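Local coordinates for uncharacterized protein (Bacteroides eggerthii, PDB 4L3R) that is of unknown function but belongs to the DUF4847 family of the calycin clan, whose better-known members are beta-barrels that bind small hydrophobic ligands, at residues Q31-N36 with D105-V110; I49-T54 with S71-K76; S113-V118 with L128-K133. All blocks are in the same frame, centred on the assembly; numbering follows the deposited sequence. Where two conformers were deposited one is given.

Contact 1: Q31-N36 with D105-V110; sequences QGLWSN and DKLAKV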
# COMPACT_ATOMS: atom_id res chain seq x y z
N GLN B 31 17.01 31.19 -6.56
CA GLN B 31 17.63 32.11 -7.50
C GLN B 31 18.57 31.36 -8.46
O GLN B 31 19.39 30.55 -8.01
CB GLN B 31 18.39 33.21 -6.73
CG GLN B 31 18.53 34.53 -7.47
CD GLN B 31 18.97 35.64 -6.54
OE1 GLN B 31 19.83 35.44 -5.66
NE2 GLN B 31 18.38 36.82 -6.66
N GLY B 32 18.44 31.61 -9.76
CA GLY B 32 19.28 30.97 -10.77
C GLY B 32 18.72 29.69 -11.36
O GLY B 32 19.44 29.00 -12.11
N LEU B 33 17.45 29.34 -11.07
CA LEU B 33 16.82 28.14 -11.63
C LEU B 33 16.67 28.34 -13.15
O LEU B 33 16.99 27.43 -13.93
CB LEU B 33 15.47 27.87 -10.95
CG LEU B 33 15.00 26.42 -10.91
CD1 LEU B 33 13.82 26.27 -9.96
CD2 LEU B 33 14.64 25.89 -12.28
N TRP B 34 16.25 29.55 -13.57
CA TRP B 34 16.13 29.96 -14.97
C TRP B 34 17.16 31.06 -15.26
O TRP B 34 17.71 31.63 -14.32
CB TRP B 34 14.71 30.45 -15.27
CG TRP B 34 13.66 29.40 -15.06
CD1 TRP B 34 13.37 28.36 -15.89
CD2 TRP B 34 12.77 29.29 -13.94
NE1 TRP B 34 12.33 27.62 -15.37
CE2 TRP B 34 11.95 28.16 -14.17
CE3 TRP B 34 12.56 30.06 -12.78
CZ2 TRP B 34 10.93 27.79 -13.29
CZ3 TRP B 34 11.56 29.67 -11.90
CH2 TRP B 34 10.76 28.55 -12.17
N SER B 35 17.43 31.34 -16.55
CA SER B 35 18.37 32.39 -16.99
C SER B 35 17.67 33.69 -17.40
O SER B 35 18.33 34.72 -17.50
CB SER B 35 19.21 31.89 -18.17
OG SER B 35 20.14 30.88 -17.81
N ASN B 36 16.35 33.64 -17.70
CA ASN B 36 15.62 34.83 -18.15
C ASN B 36 14.12 34.69 -17.86
O ASN B 36 13.67 33.60 -17.51
CB ASN B 36 15.86 35.06 -19.66
CG ASN B 36 15.55 33.87 -20.53
OD1 ASN B 36 14.39 33.49 -20.71
ND2 ASN B 36 16.57 33.25 -21.10
N ASP B 105 12.95 21.42 -20.55
CA ASP B 105 12.57 22.47 -19.61
C ASP B 105 13.43 22.42 -18.34
O ASP B 105 13.60 21.35 -17.77
CB ASP B 105 11.08 22.32 -19.24
CG ASP B 105 10.51 23.52 -18.54
OD1 ASP B 105 10.16 24.50 -19.23
OD2 ASP B 105 10.44 23.50 -17.30
N LYS B 106 13.98 23.57 -17.91
CA LYS B 106 14.86 23.63 -16.74
C LYS B 106 14.15 23.23 -15.45
O LYS B 106 14.78 22.59 -14.61
CB LYS B 106 15.48 25.02 -16.57
CG LYS B 106 16.51 25.35 -17.65
CD LYS B 106 17.15 26.70 -17.38
CE LYS B 106 18.24 27.04 -18.37
NZ LYS B 106 18.95 28.30 -18.00
N LEU B 107 12.86 23.60 -15.26
CA LEU B 107 12.13 23.18 -14.05
C LEU B 107 11.96 21.66 -14.03
O LEU B 107 12.11 21.05 -12.98
CB LEU B 107 10.76 23.87 -13.95
CG LEU B 107 9.98 23.63 -12.64
CD1 LEU B 107 10.74 24.16 -11.43
CD2 LEU B 107 8.59 24.24 -12.72
N ALA B 108 11.67 21.06 -15.20
CA ALA B 108 11.51 19.61 -15.33
C ALA B 108 12.84 18.87 -15.07
O ALA B 108 12.83 17.82 -14.43
CB ALA B 108 10.98 19.26 -16.71
N LYS B 109 13.98 19.43 -15.52
CA LYS B 109 15.30 18.83 -15.27
C LYS B 109 15.62 18.83 -13.77
O LYS B 109 16.11 17.83 -13.25
CB LYS B 109 16.40 19.58 -16.02
CG LYS B 109 16.44 19.35 -17.53
CD LYS B 109 17.50 20.26 -18.16
CE LYS B 109 17.64 20.05 -19.65
NZ LYS B 109 18.69 20.92 -20.23
N VAL B 110 15.34 19.96 -13.09
CA VAL B 110 15.57 20.13 -11.65
C VAL B 110 14.66 19.17 -10.86
O VAL B 110 15.11 18.55 -9.89
CB VAL B 110 15.37 21.61 -11.24
CG1 VAL B 110 15.24 21.76 -9.72
CG2 VAL B 110 16.52 22.47 -11.76
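L33 and W34, in the loop that leads into helix 37-48, pack on the first turn of helix 106-116 through L107 and V110, while S35 and K106 meet on the outer side. The tight part is hydrocarbon. The two methyl branches of L33 divide the work: CD1 rests 4.0 Å from L107 CD1, and CD2 rests 3.9 Å from V110 CG2. Leucine suits this place because its fork serves two helix residues at once, and CD2 also sits over the centre of W34's own indole face. Turning CG anti to the backbone N of L33 (chi1 -152°) carries the fork to the helix. The indole comes in by its CZ2 corner, 4.0 Å from L107 CB, with its CD1 at the same distance from K106 CB. Its one polar atom is satisfied, NE1 bonding S43 OG, and F29 packs on the ring edge-to-face.

The other side is looser and more polar. K106 runs out extended past the loop backbone, laying CD 3.5 Å from L33 O and bringing NZ to 2.8 Å from S35 OG. That approach has too poor an angle for a hydrogen bond; the ammonium's charge partner is the carboxylate of E39, whose OE1 also accepts from S35 N. A lysine fits here because its methylenes can line the loop before its charge reaches the surface.

D105, the N-cap of helix 106-116, accepts weakly through OD2 from L107 N and A108 N, and takes a further bond from S43 OG. The chemistry is therefore split: dispersion between aliphatic and indole groups holds the loop to the helix, while S43 and E39 of helix 37-48 link both partners through polar bonds, which probably fixes the three elements relative to one another.

Contact 2: I49-T54 with S71-K76; sequences ITENFT and SAHAVK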
# COMPACT_ATOMS: atom_id res chain seq x y z
N ILE B 49 -0.47 22.90 -16.04
CA ILE B 49 -1.10 21.68 -16.56
C ILE B 49 -1.22 20.70 -15.39
O ILE B 49 -0.22 20.43 -14.72
CB ILE B 49 -0.34 21.10 -17.78
CG1 ILE B 49 -0.43 22.07 -18.98
CG2 ILE B 49 -0.90 19.72 -18.16
CD1 ILE B 49 0.58 21.81 -20.11
N THR B 50 -2.43 20.18 -15.15
CA THR B 50 -2.76 19.29 -14.02
C THR B 50 -1.82 18.08 -13.90
O THR B 50 -1.29 17.84 -12.83
CB THR B 50 -4.22 18.81 -14.15
OG1 THR B 50 -5.07 19.96 -14.20
CG2 THR B 50 -4.66 17.90 -12.99
N GLU B 51 -1.65 17.33 -14.99
CA GLU B 51 -0.85 16.11 -15.01
C GLU B 51 0.67 16.35 -14.91
O GLU B 51 1.38 15.38 -14.64
CB GLU B 51 -1.16 15.25 -16.27
CG GLU B 51 -0.85 15.89 -17.62
CD GLU B 51 -2.02 16.53 -18.34
OE1 GLU B 51 -2.89 17.12 -17.66
OE2 GLU B 51 -2.02 16.51 -19.59
N ASN B 52 1.18 17.58 -15.11
CA ASN B 52 2.63 17.85 -15.04
C ASN B 52 3.11 18.11 -13.62
O ASN B 52 2.38 18.69 -12.80
CB ASN B 52 3.00 19.04 -15.92
CG ASN B 52 2.79 18.79 -17.40
OD1 ASN B 52 2.51 17.68 -17.82
ND2 ASN B 52 2.93 19.83 -18.22
N PHE B 53 4.36 17.69 -13.33
CA PHE B 53 5.04 17.83 -12.05
C PHE B 53 4.24 17.19 -10.90
O PHE B 53 3.99 17.82 -9.87
CB PHE B 53 5.38 19.30 -11.75
CG PHE B 53 6.20 19.97 -12.83
CD1 PHE B 53 7.58 19.94 -12.78
CD2 PHE B 53 5.58 20.64 -13.87
CE1 PHE B 53 8.33 20.53 -13.80
CE2 PHE B 53 6.33 21.24 -14.88
CZ PHE B 53 7.71 21.20 -14.83
N THR B 54 3.85 15.92 -11.10
CA THR B 54 3.10 15.16 -10.11
C THR B 54 4.00 14.09 -9.48
O THR B 54 5.01 13.70 -10.08
CB THR B 54 1.86 14.53 -10.73
OG1 THR B 54 2.25 13.64 -11.77
CG2 THR B 54 0.88 15.56 -11.24
N SER B 71 6.35 6.99 -8.10
CA SER B 71 6.14 7.32 -9.51
C SER B 71 6.04 8.84 -9.61
O SER B 71 5.51 9.47 -8.70
CB SER B 71 4.89 6.65 -10.06
OG SER B 71 5.09 5.26 -10.26
N ALA B 72 6.55 9.42 -10.67
CA ALA B 72 6.46 10.86 -10.87
C ALA B 72 6.43 11.19 -12.34
O ALA B 72 6.95 10.44 -13.17
CB ALA B 72 7.63 11.56 -10.20
N HIS B 73 5.79 12.30 -12.66
CA HIS B 73 5.72 12.78 -14.03
C HIS B 73 6.10 14.24 -14.01
O HIS B 73 5.49 15.01 -13.27
CB HIS B 73 4.33 12.57 -14.62
CG HIS B 73 4.18 13.16 -15.99
ND1 HIS B 73 3.25 14.13 -16.26
CD2 HIS B 73 4.92 12.95 -17.11
CE1 HIS B 73 3.40 14.44 -17.53
NE2 HIS B 73 4.41 13.77 -18.08
N ALA B 74 7.12 14.62 -14.78
CA ALA B 74 7.54 16.01 -14.92
C ALA B 74 6.78 16.61 -16.11
O ALA B 74 5.65 17.04 -15.91
CB ALA B 74 9.05 16.09 -15.09
N VAL B 75 7.35 16.61 -17.33
CA VAL B 75 6.67 17.12 -18.52
C VAL B 75 6.74 16.02 -19.58
O VAL B 75 5.73 15.37 -19.85
CB VAL B 75 7.26 18.48 -19.00
CG1 VAL B 75 6.57 18.95 -20.29
CG2 VAL B 75 7.14 19.53 -17.90
N LYS B 76 7.93 15.78 -20.15
CA LYS B 76 8.16 14.72 -21.14
C LYS B 76 8.76 13.45 -20.49
O LYS B 76 8.71 12.39 -21.12
CB LYS B 76 9.09 15.22 -22.25
CG LYS B 76 8.57 16.46 -22.95
CD LYS B 76 9.31 16.78 -24.25
CE LYS B 76 10.76 17.11 -24.04
NZ LYS B 76 11.38 17.71 -25.26
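A G1 beta bulge begins the pairing of strand 54-61 with the end of strand 66-73: F53 and T54 both face H73. F53 has the left-handed backbone conformation of the first bulge position, usually a glycine's place. T54 and H73 form an antiparallel hydrogen-bonded pair, with T54 N to H73 O at 2.9 Å and H73 N to T54 O at 3.0 Å. F53 N bonds A74 O at 3.0 Å.

Beside this ladder the imidazole of H73 reaches back to the type I turn I49-N52. With CG anti to the backbone N (chi1 175°), the ring puts ND1 2.8 Å from E51 O. The bond is nearly straight (172°) and lies in the ring plane, yet the donor stands 46° out of the carbonyl plane. On the ring's other nitrogen, NE2 gives a weak bond to V75 O. N52 OD1 lies 3.4 Å from H73 CE1, its amide turned well away from the ring plane, while ND2 bonds L46 O at the end of helix 37-48. A leucine in place of H73 has no N-H to offer E51 O, and the turn would probably be held less firmly to the strand end.

F53 turns its aromatic bulk the other way, its CZ 3.5 Å from V75 CG2 and A74 O over one face, and meets F111 edge-to-face. Since both nitrogens of H73 are directed at carbonyl oxygens, the site would tend to stabilise a doubly protonated ring, although the weak second bond leaves this open.

Contact 3: S113-V118 with L128-K133; sequences SGLFNV and LTLYFK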
# COMPACT_ATOMS: atom_id res chain seq x y z
N SER B 113 15.97 15.37 -11.41
CA SER B 113 17.25 15.17 -10.70
C SER B 113 17.09 15.22 -9.19
O SER B 113 17.71 14.43 -8.49
CB SER B 113 18.29 16.22 -11.12
OG SER B 113 18.82 15.91 -12.39
N GLY B 114 16.31 16.19 -8.72
CA GLY B 114 16.08 16.39 -7.30
C GLY B 114 15.41 15.22 -6.61
O GLY B 114 15.74 14.91 -5.47
N LEU B 115 14.47 14.55 -7.30
CA LEU B 115 13.75 13.41 -6.72
C LEU B 115 14.69 12.24 -6.43
O LEU B 115 14.55 11.63 -5.38
CB LEU B 115 12.59 12.96 -7.61
CG LEU B 115 11.36 13.85 -7.52
CD1 LEU B 115 10.44 13.60 -8.69
CD2 LEU B 115 10.59 13.63 -6.20
N PHE B 116 15.68 11.98 -7.29
CA PHE B 116 16.62 10.88 -7.03
C PHE B 116 17.67 11.25 -5.97
O PHE B 116 18.39 10.35 -5.53
CB PHE B 116 17.32 10.44 -8.33
CG PHE B 116 16.37 9.76 -9.30
CD1 PHE B 116 15.78 8.54 -8.97
CD2 PHE B 116 16.14 10.30 -10.56
CE1 PHE B 116 14.91 7.92 -9.87
CE2 PHE B 116 15.28 9.66 -11.46
CZ PHE B 116 14.67 8.48 -11.10
N ASN B 117 17.77 12.54 -5.56
CA ASN B 117 18.70 13.00 -4.55
C ASN B 117 18.00 13.32 -3.22
O ASN B 117 18.64 13.92 -2.35
CB ASN B 117 19.46 14.25 -5.05
CG ASN B 117 20.41 13.98 -6.19
OD1 ASN B 117 21.10 12.96 -6.21
ND2 ASN B 117 20.54 14.91 -7.11
N VAL B 118 16.72 12.92 -3.02
CA VAL B 118 16.06 13.15 -1.73
C VAL B 118 16.75 12.33 -0.64
O VAL B 118 17.26 11.25 -0.92
CB VAL B 118 14.53 12.88 -1.72
CG1 VAL B 118 13.79 13.81 -2.67
CG2 VAL B 118 14.19 11.40 -1.99
N LEU B 128 3.61 18.13 1.65
CA LEU B 128 4.78 17.25 1.65
C LEU B 128 6.00 18.05 1.24
O LEU B 128 5.96 18.75 0.22
CB LEU B 128 4.58 16.03 0.73
CG LEU B 128 5.77 15.06 0.60
CD1 LEU B 128 6.04 14.35 1.92
CD2 LEU B 128 5.51 14.03 -0.49
N THR B 129 7.07 17.98 2.04
CA THR B 129 8.32 18.68 1.78
C THR B 129 9.42 17.65 1.69
O THR B 129 9.62 16.90 2.64
CB THR B 129 8.60 19.70 2.89
OG1 THR B 129 7.45 20.53 3.05
CG2 THR B 129 9.81 20.57 2.58
N LEU B 130 10.13 17.60 0.54
CA LEU B 130 11.24 16.67 0.33
C LEU B 130 12.55 17.44 0.30
O LEU B 130 12.70 18.37 -0.49
CB LEU B 130 11.06 15.88 -0.97
CG LEU B 130 9.76 15.11 -1.13
CD1 LEU B 130 9.72 14.38 -2.46
CD2 LEU B 130 9.55 14.12 0.01
N TYR B 131 13.50 17.03 1.14
CA TYR B 131 14.83 17.63 1.20
C TYR B 131 15.74 16.84 0.30
O TYR B 131 15.75 15.61 0.40
CB TYR B 131 15.36 17.63 2.64
CG TYR B 131 14.63 18.59 3.54
CD1 TYR B 131 13.34 18.33 3.99
CD2 TYR B 131 15.24 19.77 3.97
CE1 TYR B 131 12.66 19.22 4.80
CE2 TYR B 131 14.57 20.67 4.79
CZ TYR B 131 13.28 20.40 5.21
OH TYR B 131 12.63 21.30 6.02
N PHE B 132 16.49 17.52 -0.58
CA PHE B 132 17.41 16.84 -1.50
C PHE B 132 18.72 17.58 -1.58
O PHE B 132 18.75 18.80 -1.36
CB PHE B 132 16.77 16.69 -2.89
CG PHE B 132 16.60 17.97 -3.68
CD1 PHE B 132 15.47 18.76 -3.52
CD2 PHE B 132 17.55 18.36 -4.62
CE1 PHE B 132 15.31 19.92 -4.28
CE2 PHE B 132 17.37 19.50 -5.40
CZ PHE B 132 16.25 20.28 -5.22
N LYS B 133 19.81 16.86 -1.89
CA LYS B 133 21.12 17.49 -2.00
C LYS B 133 21.41 17.82 -3.47
O LYS B 133 21.24 16.98 -4.36
CB LYS B 133 22.24 16.63 -1.35
CG LYS B 133 22.65 15.34 -2.07
CD LYS B 133 23.99 15.49 -2.78
CE LYS B 133 24.42 14.22 -3.46
NZ LYS B 133 25.80 14.31 -3.99
O HOH W 1 24.46 13.43 -6.78
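G114 and F132 fit closely where helix 106-116 meets strand 127-134, by a CH-pi contact: G114 CA lies 4.0 Å from the ring centroid, 24° off the normal. Glycine suits the spot, since a beta carbon would come tightly against F132 CE2. F132 holds its CG between its own backbone N and carbonyl carbon (chi1 70°), which lays one face of the ring against G114 and sets CB 3.3 Å from G114 O.

Backbone bonding supplies most of the polar part. K133 N donates to N117 O at 3.2 Å, and a water weakly links N117 OD1 and K133 NZ. Two CA-H...O contacts flank the backbone bond, from F132 CA to N117 O and from V118 CA to Y131 O, as expected where V118 and F132 form an antiparallel non-hydrogen-bonded pair.

Apolar packing completes the contact. V118 CG1 lies 3.8 Å from L130 CB, and L115 CD2 meets L130 CD1 at 3.9 Å; these branched side chains fill the buried angle between helix and strand.

Here helix 106-116 passes into the outermost strand 118-123, which pairs with strand 127-134. On the far side of that strand lies 137-144, whose F143 touches L130, while L55 of strand 54-61 meets both L115 and L130.

Helix 106-116 ties the three contacts together: its first turn serves contact 1 and its last turn leads into contact 3. Its first turn also touches contact 2, A108 CA packing 3.6 Å from F53 CE1, and F111 and I112 farther along meet A74. Their centres lie about 16 Å from one another. In sequence, contact 2 falls between the two segments of contact 1, and contact 3 follows both. Contacts 2 and 3 belong to different parts of one antiparallel sheet and touch through A72 CB and L115 CD1, 3.8 Å apart. The helix thus joins the 31-36 loop to distant strands of the sheet, whose meandering strand order is consistent with a calycin-like barrel.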